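Local coordinates for protein glycosyl hydrolase family 26 (Bacteroides ovatus, PDB 4ZXO) that hydrolyses beta-mannans such as galactomannan, probably cutting internal mannosidic linkages as a family 26 beta-mannanase, at residues A[280-283]-A[284-288]; A[242-245]-A[246-250]; A[19-22]-A[23-27]; A[81-84]-A[85-88]; A[11-14]-A[15-19]. All coordinates share one frame; numbering follows the deposited sequence.

Contact 1 of 5, residues A[280-283]-A[284-288]; sequences LWWT and GTLLP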
# COMPACT_ATOMS: atom_id res chain seq x y z
N LEU A 280 -18.54 12.27 11.38
CA LEU A 280 -19.14 12.01 10.06
C LEU A 280 -18.09 11.98 8.98
O LEU A 280 -18.40 12.25 7.82
CB LEU A 280 -20.18 13.08 9.71
CG LEU A 280 -21.39 13.16 10.65
CD1 LEU A 280 -22.30 14.28 10.24
CD2 LEU A 280 -22.14 11.85 10.61
N TRP A 281 -16.86 11.63 9.34
CA TRP A 281 -15.77 11.74 8.34
C TRP A 281 -15.97 10.84 7.15
O TRP A 281 -15.73 11.24 6.01
CB TRP A 281 -14.40 11.43 8.94
CG TRP A 281 -13.27 11.78 8.01
CD1 TRP A 281 -12.86 13.04 7.69
CD2 TRP A 281 -12.43 10.89 7.31
NE1 TRP A 281 -11.82 12.99 6.81
CE2 TRP A 281 -11.53 11.68 6.55
CE3 TRP A 281 -12.36 9.49 7.20
CZ2 TRP A 281 -10.55 11.12 5.71
CZ3 TRP A 281 -11.34 8.92 6.36
CH2 TRP A 281 -10.45 9.76 5.64
N TRP A 282 -16.43 9.62 7.41
CA TRP A 282 -16.49 8.58 6.36
C TRP A 282 -17.50 8.91 5.26
O TRP A 282 -17.17 8.88 4.07
CB TRP A 282 -16.82 7.22 6.99
CG TRP A 282 -15.82 6.87 8.04
CD1 TRP A 282 -15.93 7.05 9.39
CD2 TRP A 282 -14.50 6.39 7.81
NE1 TRP A 282 -14.75 6.70 10.02
CE2 TRP A 282 -13.87 6.25 9.07
CE3 TRP A 282 -13.80 6.01 6.66
CZ2 TRP A 282 -12.55 5.82 9.22
CZ3 TRP A 282 -12.50 5.55 6.80
CH2 TRP A 282 -11.89 5.47 8.08
N THR A 283 -18.75 9.23 5.66
CA THR A 283 -19.75 9.57 4.65
C THR A 283 -19.78 11.02 4.31
O THR A 283 -20.27 11.41 3.25
CB THR A 283 -21.20 9.20 5.07
OG1 THR A 283 -21.60 9.94 6.25
CG2 THR A 283 -21.27 7.70 5.35
N GLY A 284 -19.25 11.85 5.19
CA GLY A 284 -19.36 13.27 4.96
C GLY A 284 -18.17 13.91 4.29
O GLY A 284 -18.29 14.98 3.73
N THR A 285 -17.02 13.26 4.37
CA THR A 285 -15.80 13.79 3.72
C THR A 285 -15.20 12.78 2.74
O THR A 285 -15.04 13.08 1.57
CB THR A 285 -14.76 14.18 4.77
OG1 THR A 285 -15.33 15.21 5.59
CG2 THR A 285 -13.52 14.75 4.15
N LEU A 286 -14.86 11.58 3.20
CA LEU A 286 -14.14 10.66 2.32
C LEU A 286 -14.99 10.15 1.14
O LEU A 286 -14.58 10.22 -0.05
CB LEU A 286 -13.65 9.46 3.13
CG LEU A 286 -12.85 8.45 2.32
CD1 LEU A 286 -11.53 8.95 1.77
CD2 LEU A 286 -12.56 7.16 3.11
N LEU A 287 -16.15 9.58 1.44
CA LEU A 287 -16.97 8.94 0.38
C LEU A 287 -17.36 9.90 -0.73
O LEU A 287 -17.23 9.56 -1.90
CB LEU A 287 -18.20 8.30 1.00
CG LEU A 287 -19.05 7.46 0.01
CD1 LEU A 287 -18.24 6.33 -0.69
CD2 LEU A 287 -20.27 6.86 0.71
N PRO A 288 -17.78 11.13 -0.40
CA PRO A 288 -18.17 11.99 -1.54
C PRO A 288 -17.04 12.34 -2.47
O PRO A 288 -17.30 12.60 -3.64
CB PRO A 288 -18.69 13.27 -0.88
CG PRO A 288 -19.16 12.83 0.50
CD PRO A 288 -18.17 11.71 0.91
O HOH W 1 -17.28 14.91 7.44
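Trp281 and Leu286 both carry CG opposite the backbone N (chi1 -169° and -179°), which brings the leucine over the indole one turn further on. Leu286 CB lies above a face of the six-membered ring of Trp281, 4.1 Å from its centroid and 14° off the ring normal, a CH-pi contact. Branch CD2 of the same leucine touches both indoles, 3.9 Å from Trp281 CZ3 and the same 3.9 Å from Trp282 CE3. At the other end of the Trp281 indole, Thr285 crosses at about a right angle, its CG2 3.6 Å from Trp281 NE1, whose N-H is taken by Gln238.

The backbone widens here into a pi-type turn. Trp281 O accepts two bonds: Leu286 N at 3.0 Å, nearly in line with the carbonyl, and Thr285 N at 2.9 Å, from well above the carbonyl plane. A water hydrogen-bonded to Thr285 OG1 makes a weak second bond to Leu280 O; that hydroxyl is also bonded to Arg241. Pro288 has no N-H to offer, and its CD comes to 3.2 Å from Thr283 O at the kink.

Helix 281-290 links strands 266-271 and 295-300 in a beta-alpha-beta crossover. Tyr244 of helix 241-262 packs on Thr285 and Leu286, while Phe324 and Phe327 of helix 321-328 meet Trp282.

Contact 2 of 5, residues A[242-245]-A[246-250]; sequences SQYI and KQLNK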
# COMPACT_ATOMS: atom_id res chain seq x y z
N SER A 242 -10.99 21.36 4.23
CA SER A 242 -11.14 21.97 2.91
C SER A 242 -9.92 21.67 2.01
O SER A 242 -10.05 21.36 0.81
CB SER A 242 -11.35 23.50 3.05
OG SER A 242 -10.16 24.14 3.53
N GLN A 243 -8.74 21.75 2.60
CA GLN A 243 -7.52 21.52 1.84
C GLN A 243 -7.48 20.06 1.39
O GLN A 243 -7.08 19.74 0.26
CB GLN A 243 -6.29 21.85 2.69
CG GLN A 243 -5.04 22.08 1.85
CD GLN A 243 -5.16 23.30 0.93
OE1 GLN A 243 -5.91 24.25 1.21
NE2 GLN A 243 -4.43 23.27 -0.18
N TYR A 244 -7.86 19.16 2.29
CA TYR A 244 -7.89 17.73 1.94
C TYR A 244 -8.82 17.47 0.76
O TYR A 244 -8.48 16.71 -0.15
CB TYR A 244 -8.34 16.93 3.15
CG TYR A 244 -8.53 15.44 2.93
CD1 TYR A 244 -7.45 14.57 2.70
CD2 TYR A 244 -9.79 14.88 2.99
CE1 TYR A 244 -7.65 13.20 2.55
CE2 TYR A 244 -10.01 13.50 2.83
CZ TYR A 244 -8.93 12.67 2.64
OH TYR A 244 -9.11 11.31 2.51
N ILE A 245 -10.01 18.06 0.78
CA ILE A 245 -10.96 17.84 -0.31
C ILE A 245 -10.35 18.35 -1.61
O ILE A 245 -10.40 17.66 -2.61
CB ILE A 245 -12.33 18.51 0.00
CG1 ILE A 245 -13.02 17.68 1.09
CG2 ILE A 245 -13.23 18.49 -1.21
CD1 ILE A 245 -14.18 18.39 1.73
N LYS A 246 -9.73 19.53 -1.59
CA LYS A 246 -9.09 20.09 -2.78
C LYS A 246 -7.93 19.17 -3.25
O LYS A 246 -7.82 18.81 -4.42
CB LYS A 246 -8.56 21.52 -2.50
CG LYS A 246 -7.69 22.13 -3.60
CD LYS A 246 -7.50 23.67 -3.45
CE LYS A 246 -6.65 24.29 -4.63
NZ LYS A 246 -6.80 25.81 -4.92
N GLN A 247 -7.05 18.83 -2.33
CA GLN A 247 -5.86 18.10 -2.71
C GLN A 247 -6.14 16.66 -3.06
O GLN A 247 -5.50 16.12 -4.00
CB GLN A 247 -4.86 18.13 -1.59
CG GLN A 247 -4.29 19.54 -1.37
CD GLN A 247 -3.51 20.05 -2.58
OE1 GLN A 247 -2.89 19.27 -3.30
NE2 GLN A 247 -3.53 21.38 -2.81
N LEU A 248 -7.12 16.04 -2.38
CA LEU A 248 -7.48 14.67 -2.77
C LEU A 248 -8.17 14.67 -4.14
O LEU A 248 -7.87 13.82 -4.98
CB LEU A 248 -8.37 14.00 -1.71
CG LEU A 248 -8.63 12.52 -1.96
CD1 LEU A 248 -7.29 11.67 -2.10
CD2 LEU A 248 -9.60 11.98 -0.91
N ASN A 249 -9.14 15.56 -4.35
CA ASN A 249 -9.68 15.65 -5.69
C ASN A 249 -8.59 15.89 -6.74
O ASN A 249 -8.63 15.29 -7.81
CB ASN A 249 -10.72 16.76 -5.81
CG ASN A 249 -12.11 16.29 -5.38
OD1 ASN A 249 -12.72 15.40 -6.01
ND2 ASN A 249 -12.60 16.84 -4.30
N LYS A 250 -7.66 16.80 -6.46
CA LYS A 250 -6.59 17.07 -7.39
C LYS A 250 -5.79 15.78 -7.68
O LYS A 250 -5.53 15.46 -8.85
CB LYS A 250 -5.65 18.13 -6.83
CG LYS A 250 -4.54 18.47 -7.76
CD LYS A 250 -3.41 19.21 -6.98
CE LYS A 250 -2.52 18.19 -6.28
NZ LYS A 250 -1.46 18.86 -5.46
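Near the start of helix 241-262, the helical link of a beta-alpha-beta crossover between strands 231-235 and 266-271 of the TIM barrel, Tyr244 and Leu248 run alongside each other, one turn apart and out in the same direction. Leu248 branch CD2 makes the touch, 3.7 Å from Tyr244 CZ and 3.5 Å from Tyr244 OH. The hydroxyl itself is bonded to Thr271, which ties the far end of the phenol to the next strand.

On another flank, Gln247 CG, beside its own backbone N (chi1 -68°), comes 3.2 Å from Gln243 O, the oxygen that also takes the backbone bond from Gln247 N. A second bend, at chi2, turns the amide toward Lys250, whose NZ donates to Gln247 OE1 at 2.6 Å, in the plane of the amide carbonyl. The same ammonium forms a salt bridge with Asp214 and a bond to Met211 O, so several acceptors share it. With a leucine in place of Gln247 the amide oxygen is gone, and Lys250 NZ would probably be left to its loop partners and lose its tie along the helix.

Asn249 folds back on its own helix, CG beside the backbone N (chi1 -85°), while its OD1 is held by Tyr293. Ile245 O is thereby gripped twice, from opposite faces of its carbonyl plane: by Asn249 N at 3.0 Å and by Asn249 ND2 at 2.9 Å, the amide nitrogen standing 44° out of that plane.

Contact 3 of 5, residues A[19-22]-A[23-27]; sequences LKQA and ERKGI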
# COMPACT_ATOMS: atom_id res chain seq x y z
N LEU A 19 -8.37 -5.67 -10.53
CA LEU A 19 -8.14 -4.26 -10.17
C LEU A 19 -8.52 -3.35 -11.33
O LEU A 19 -9.07 -2.25 -11.13
CB LEU A 19 -6.67 -4.03 -9.79
CG LEU A 19 -6.26 -4.76 -8.49
CD1 LEU A 19 -4.78 -4.47 -8.16
CD2 LEU A 19 -7.16 -4.35 -7.32
N LYS A 20 -8.30 -3.84 -12.56
CA LYS A 20 -8.62 -3.05 -13.75
C LYS A 20 -10.12 -2.93 -14.03
O LYS A 20 -10.50 -2.15 -14.88
CB LYS A 20 -7.90 -3.61 -14.98
CG LYS A 20 -6.43 -3.26 -14.96
CD LYS A 20 -5.72 -4.06 -16.05
CE LYS A 20 -4.20 -3.73 -16.05
NZ LYS A 20 -3.58 -2.46 -16.74
N GLN A 21 -10.97 -3.67 -13.34
CA GLN A 21 -12.40 -3.46 -13.58
C GLN A 21 -13.06 -2.78 -12.38
O GLN A 21 -14.25 -2.86 -12.18
CB GLN A 21 -13.13 -4.75 -13.94
CG GLN A 21 -13.09 -5.80 -12.92
CD GLN A 21 -13.92 -7.01 -13.35
OE1 GLN A 21 -14.72 -6.91 -14.30
NE2 GLN A 21 -13.74 -8.15 -12.67
N ALA A 22 -12.26 -2.02 -11.65
CA ALA A 22 -12.77 -1.21 -10.54
C ALA A 22 -13.99 -0.36 -10.85
O ALA A 22 -14.85 -0.20 -10.01
CB ALA A 22 -11.66 -0.30 -10.02
N GLU A 23 -14.02 0.24 -12.04
CA GLU A 23 -15.13 1.12 -12.36
C GLU A 23 -16.45 0.33 -12.24
O GLU A 23 -17.50 0.86 -11.79
CB GLU A 23 -14.94 1.72 -13.75
CG GLU A 23 -16.00 2.73 -14.08
CD GLU A 23 -15.50 3.71 -15.11
OE1 GLU A 23 -14.94 3.25 -16.12
OE2 GLU A 23 -15.65 4.93 -14.88
N ARG A 24 -16.41 -0.96 -12.58
CA ARG A 24 -17.61 -1.80 -12.59
C ARG A 24 -17.90 -2.38 -11.21
O ARG A 24 -19.02 -2.65 -10.85
CB ARG A 24 -17.43 -2.95 -13.60
CG ARG A 24 -17.54 -2.52 -15.09
CD ARG A 24 -17.50 -3.74 -16.07
NE ARG A 24 -18.49 -4.77 -15.71
CZ ARG A 24 -19.68 -4.98 -16.29
NH1 ARG A 24 -20.06 -4.32 -17.40
NH2 ARG A 24 -20.51 -5.91 -15.76
N LYS A 25 -16.85 -2.66 -10.45
CA LYS A 25 -17.03 -3.48 -9.23
C LYS A 25 -17.10 -2.66 -7.96
O LYS A 25 -17.70 -3.09 -6.98
CB LYS A 25 -15.87 -4.49 -9.09
CG LYS A 25 -15.69 -5.48 -10.27
CD LYS A 25 -16.87 -6.42 -10.40
CE LYS A 25 -16.82 -7.49 -9.34
NZ LYS A 25 -17.93 -8.53 -9.60
N GLY A 26 -16.40 -1.52 -7.92
CA GLY A 26 -16.37 -0.72 -6.70
C GLY A 26 -14.95 -0.61 -6.17
O GLY A 26 -14.00 -1.02 -6.85
N ILE A 27 -14.85 -0.09 -4.96
CA ILE A 27 -13.57 0.28 -4.33
C ILE A 27 -13.32 -0.61 -3.13
O ILE A 27 -14.08 -0.55 -2.16
CB ILE A 27 -13.58 1.74 -3.86
CG1 ILE A 27 -13.99 2.73 -4.95
CG2 ILE A 27 -12.18 2.12 -3.35
CD1 ILE A 27 -14.19 4.16 -4.47
O HOH W 2 -11.82 0.45 -14.00
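Gln21, at the N-cap position, turns its carbonyl into the short helix 22-25, and Gln21 O is gripped twice. Lys25 N donates to it at 3.1 Å, in the carbonyl plane, and Arg24 N at 2.9 Å from well above that plane. Just before, a type I turn runs from Leu19 to Ala22. At the far end Gly26 N closes the helix on Ala22 O at 2.9 Å, and Lys25 N adds a weak bond to the same oxygen. Gly26 then leaves helical geometry with phi 118°, where a side chain would jam against the carbonyl oxygen of Lys25. A water bridges Lys20 O and Glu23 N, 3.0 Å from each.

Among the side chains, Gln21 and Lys25 run alongside each other, CG to CG at 3.7 Å. Gln21 CG sits between its own backbone N and carbonyl carbon (chi1 60°), which sets the chain beside the lysine; its amide NE2 is held by Asn18.

Ala22 rests on Ser296 of strand 295-300, whose hydroxyl also bonds Leu19 O. Beyond the glycine, Ile27 enters barrel strand 27-32, packing on Leu295 and Val298 and pairing by backbone bonds with Lys332 and Leu334.

Contact 4 of 5, residues A[81-84]-A[85-88]; sequences FAHL and REYI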
# COMPACT_ATOMS: atom_id res chain seq x y z
N PHE A 81 7.78 -11.49 11.37
CA PHE A 81 7.57 -11.87 9.99
C PHE A 81 6.79 -13.16 9.90
O PHE A 81 6.01 -13.36 8.96
CB PHE A 81 8.92 -11.97 9.25
CG PHE A 81 9.60 -10.63 9.16
CD1 PHE A 81 8.99 -9.61 8.45
CD2 PHE A 81 10.80 -10.38 9.83
CE1 PHE A 81 9.57 -8.35 8.39
CE2 PHE A 81 11.37 -9.12 9.82
CZ PHE A 81 10.76 -8.09 9.08
N ALA A 82 6.96 -14.07 10.87
CA ALA A 82 6.19 -15.30 10.82
C ALA A 82 4.69 -15.00 11.04
O ALA A 82 3.80 -15.64 10.42
CB ALA A 82 6.70 -16.30 11.85
N HIS A 83 4.38 -14.01 11.89
CA HIS A 83 2.96 -13.58 12.03
C HIS A 83 2.45 -12.89 10.78
O HIS A 83 1.32 -13.19 10.33
CB HIS A 83 2.77 -12.61 13.20
CG HIS A 83 2.51 -13.30 14.50
ND1 HIS A 83 2.95 -12.79 15.71
CD2 HIS A 83 1.74 -14.40 14.80
CE1 HIS A 83 2.50 -13.56 16.69
NE2 HIS A 83 1.79 -14.56 16.17
N LEU A 84 3.26 -12.01 10.17
CA LEU A 84 2.82 -11.37 8.91
C LEU A 84 2.48 -12.44 7.88
O LEU A 84 1.46 -12.35 7.17
CB LEU A 84 3.91 -10.48 8.32
CG LEU A 84 4.21 -9.22 9.15
CD1 LEU A 84 5.25 -8.34 8.44
CD2 LEU A 84 2.93 -8.42 9.39
N ARG A 85 3.33 -13.47 7.77
CA ARG A 85 3.01 -14.52 6.79
C ARG A 85 1.68 -15.22 7.09
O ARG A 85 0.86 -15.42 6.22
CB ARG A 85 4.12 -15.55 6.72
CG ARG A 85 3.79 -16.68 5.80
CD ARG A 85 4.94 -17.67 5.83
NE ARG A 85 6.25 -17.09 5.59
CZ ARG A 85 7.21 -16.92 6.49
NH1 ARG A 85 7.00 -17.29 7.75
NH2 ARG A 85 8.38 -16.35 6.14
N GLU A 86 1.40 -15.48 8.36
CA GLU A 86 0.10 -16.04 8.74
C GLU A 86 -1.06 -15.14 8.36
O GLU A 86 -2.05 -15.59 7.80
CB GLU A 86 0.03 -16.26 10.24
CG GLU A 86 0.66 -17.46 10.74
CD GLU A 86 0.32 -17.66 12.23
OE1 GLU A 86 -0.05 -16.68 12.91
OE2 GLU A 86 0.36 -18.80 12.71
N TYR A 87 -0.92 -13.84 8.65
CA TYR A 87 -2.02 -12.92 8.39
C TYR A 87 -2.27 -12.82 6.90
O TYR A 87 -3.42 -12.67 6.45
CB TYR A 87 -1.79 -11.52 8.96
CG TYR A 87 -1.44 -11.53 10.42
CD1 TYR A 87 -1.94 -12.52 11.28
CD2 TYR A 87 -0.60 -10.53 10.97
CE1 TYR A 87 -1.59 -12.52 12.64
CE2 TYR A 87 -0.25 -10.53 12.32
CZ TYR A 87 -0.76 -11.51 13.15
OH TYR A 87 -0.43 -11.51 14.48
N ILE A 88 -1.17 -12.84 6.15
CA ILE A 88 -1.29 -12.78 4.69
C ILE A 88 -1.99 -14.02 4.13
O ILE A 88 -2.90 -13.90 3.28
CB ILE A 88 0.11 -12.57 4.06
CG1 ILE A 88 0.56 -11.13 4.37
CG2 ILE A 88 0.11 -12.80 2.52
CD1 ILE A 88 2.07 -10.91 4.19
O HOH W 3 4.32 -18.19 9.23
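Tyr87 lies across the carbonyl of His83 in helix 81-93, the helical arm of a beta-alpha-beta crossover between strands 60-64 and 97-101 of the TIM barrel. The aromatic contacts come first. With CG beside the backbone N (chi1 -54°), the phenol folds back along the helix, and His83 O stands 3.2 Å from the plane of the Tyr87 ring, over its centre. That same oxygen takes the backbone bond from Tyr87 N. The two rings are nearly parallel, planes 7° apart, but slid past one another with centroids 5.5 Å apart; what overlaps the imidazole is the hydroxyl, Tyr87 OH coming 3.4 Å from His83 CG on one face. Tyr87 also packs on Phe63 of strand 60-64 and on Ala36. With an alanine at Tyr87 the phenol is gone, and the His83 carbonyl and one imidazole face would probably lose their cover, opening a gap beside Phe63 and Ala36.

The apolar contact across the segments is loose, Leu84 CD2 to Tyr87 CD2 at 4.4 Å. Leu84 and Ile88 both pack on Phe63 and Phe145, and Ile88 lays its CG1 against the backbone carbonyl of Leu84, whose oxygen Ile88 N also bonds.

The polar contacts lie on the outer side. Glu86 OE1 sits at the edge of the imidazole, in its plane, 3.5 Å from His83 CD2. Arg85 bends at chi3, its NE held by Ser148, and a water in the guanidinium plane accepts from Arg85 NH1 at 3.2 Å while donating to Ala82 O at 2.9 Å.

Contact 5 of 5, residues A[11-14]-A[15-19]; sequences ETVA and LLQNL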
# COMPACT_ATOMS: atom_id res chain seq x y z
N GLU A 11 -2.84 -16.40 -10.61
CA GLU A 11 -3.58 -15.68 -9.58
C GLU A 11 -3.19 -14.20 -9.54
O GLU A 11 -4.03 -13.32 -9.23
CB GLU A 11 -3.33 -16.30 -8.19
CG GLU A 11 -3.99 -17.72 -8.08
CD GLU A 11 -3.23 -18.82 -8.79
OE1 GLU A 11 -2.06 -18.62 -9.15
OE2 GLU A 11 -3.83 -19.91 -8.97
N THR A 12 -1.93 -13.91 -9.87
CA THR A 12 -1.44 -12.52 -9.85
C THR A 12 -1.99 -11.74 -11.04
O THR A 12 -2.42 -10.59 -10.91
CB THR A 12 0.11 -12.53 -9.85
OG1 THR A 12 0.54 -13.30 -8.71
CG2 THR A 12 0.69 -11.11 -9.79
N VAL A 13 -1.96 -12.37 -12.21
CA VAL A 13 -2.62 -11.76 -13.37
C VAL A 13 -4.11 -11.57 -13.13
O VAL A 13 -4.66 -10.54 -13.50
CB VAL A 13 -2.39 -12.61 -14.64
CG1 VAL A 13 -3.15 -12.00 -15.79
CG2 VAL A 13 -0.91 -12.70 -14.88
N ALA A 14 -4.76 -12.54 -12.49
CA ALA A 14 -6.17 -12.38 -12.19
C ALA A 14 -6.36 -11.19 -11.26
O ALA A 14 -7.32 -10.40 -11.46
CB ALA A 14 -6.72 -13.60 -11.57
N LEU A 15 -5.51 -11.03 -10.23
CA LEU A 15 -5.67 -9.87 -9.38
C LEU A 15 -5.60 -8.59 -10.17
O LEU A 15 -6.44 -7.70 -9.97
CB LEU A 15 -4.62 -9.88 -8.27
CG LEU A 15 -4.56 -8.61 -7.38
CD1 LEU A 15 -5.94 -8.43 -6.67
CD2 LEU A 15 -3.46 -8.70 -6.34
N LEU A 16 -4.57 -8.47 -11.03
CA LEU A 16 -4.43 -7.25 -11.83
C LEU A 16 -5.64 -7.01 -12.71
O LEU A 16 -6.15 -5.89 -12.79
CB LEU A 16 -3.19 -7.30 -12.71
CG LEU A 16 -2.88 -6.05 -13.51
CD1 LEU A 16 -2.81 -4.79 -12.61
CD2 LEU A 16 -1.57 -6.33 -14.16
N GLN A 17 -6.13 -8.08 -13.37
CA GLN A 17 -7.29 -7.90 -14.23
C GLN A 17 -8.52 -7.46 -13.41
O GLN A 17 -9.28 -6.63 -13.85
CB GLN A 17 -7.55 -9.17 -15.06
CG GLN A 17 -6.49 -9.41 -16.17
CD GLN A 17 -6.15 -8.18 -17.11
OE1 GLN A 17 -4.97 -7.81 -17.27
NE2 GLN A 17 -7.15 -7.54 -17.66
N ASN A 18 -8.66 -7.94 -12.16
CA ASN A 18 -9.79 -7.51 -11.36
C ASN A 18 -9.61 -6.08 -10.84
O ASN A 18 -10.59 -5.31 -10.78
CB ASN A 18 -10.02 -8.55 -10.24
CG ASN A 18 -10.74 -9.79 -10.78
OD1 ASN A 18 -11.85 -9.65 -11.30
ND2 ASN A 18 -10.11 -10.93 -10.76
N LEU A 19 -8.37 -5.67 -10.53
CA LEU A 19 -8.14 -4.26 -10.17
C LEU A 19 -8.52 -3.35 -11.33
O LEU A 19 -9.07 -2.25 -11.13
CB LEU A 19 -6.67 -4.03 -9.79
CG LEU A 19 -6.26 -4.76 -8.49
CD1 LEU A 19 -4.78 -4.47 -8.16
CD2 LEU A 19 -7.16 -4.35 -7.32
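Ala14 O meets Asn18 twice, through backbone and side chain, between successive turns of helix 10-19. The backbone bonds come first, since they carry most of this contact: Leu15 N to Glu11 O, Leu16 N to Thr12 O at 3.0 Å, Gln17 N to Val13 O and Asn18 N to Ala14 O at 2.9 Å, a regular alpha-helical ladder.

Side-chain polar contacts add to it. Asn18 carries CG beside its own backbone N (chi1 -78°), which brings the amide back over the preceding turn. ND2 reaches Ala14 O at 2.9 Å, but the bond is weak and bent, 120° at the hydrogen. The amide has stronger partners away from the helix: OD1 is held by Gln21, and ND2 donates to Lys344 O. Thr12 OG1, on the preceding turn, bonds to Thr9.

The remaining touches are mostly of side-chain carbons against backbone carbonyls. Gln17 CG lies 3.4 Å from Val13 O, Leu15 CB comes 3.5 Å from Thr12 O, and Leu16 CB sits 3.6 Å from Val13 O. Apart from these, Val13 CG1 and Gln17 CG make one loose carbon-to-carbon approach at 4.2 Å. Beyond CB the two leucines turn to other parts of the fold: both pack on Leu204 of strand 203-207, and Leu15 also on Met97 of strand 97-101.

Chemically, then, the helix is two-sided: its leucines and Thr12 press on the starts of barrel strands, whereas the Asn18 amide, shared among several carbonyls and Gln21, is held from both ends and is unlikely to turn freely.

In the fold
From the N terminus, contact 5 lies within helix 10-19 and hands over at Leu19 to contact 3, which turns through helix 22-25 into the barrel strand 27-32. Contact 4 follows on helix 81-93, then contact 2 on helix 241-262 and contact 1 on helix 281-290. Each is local, joining neighbouring turns rather than closing a long loop, and none is enclosed by or crosses another. Contacts 1 and 2 do touch: Tyr244 OH lies 3.5 Å from Leu286 CD1, so two successive barrel helices are joined side by side. Contact 4 stands on the opposite side of the chain's centre from contact 2, their centres about 35 Å apart.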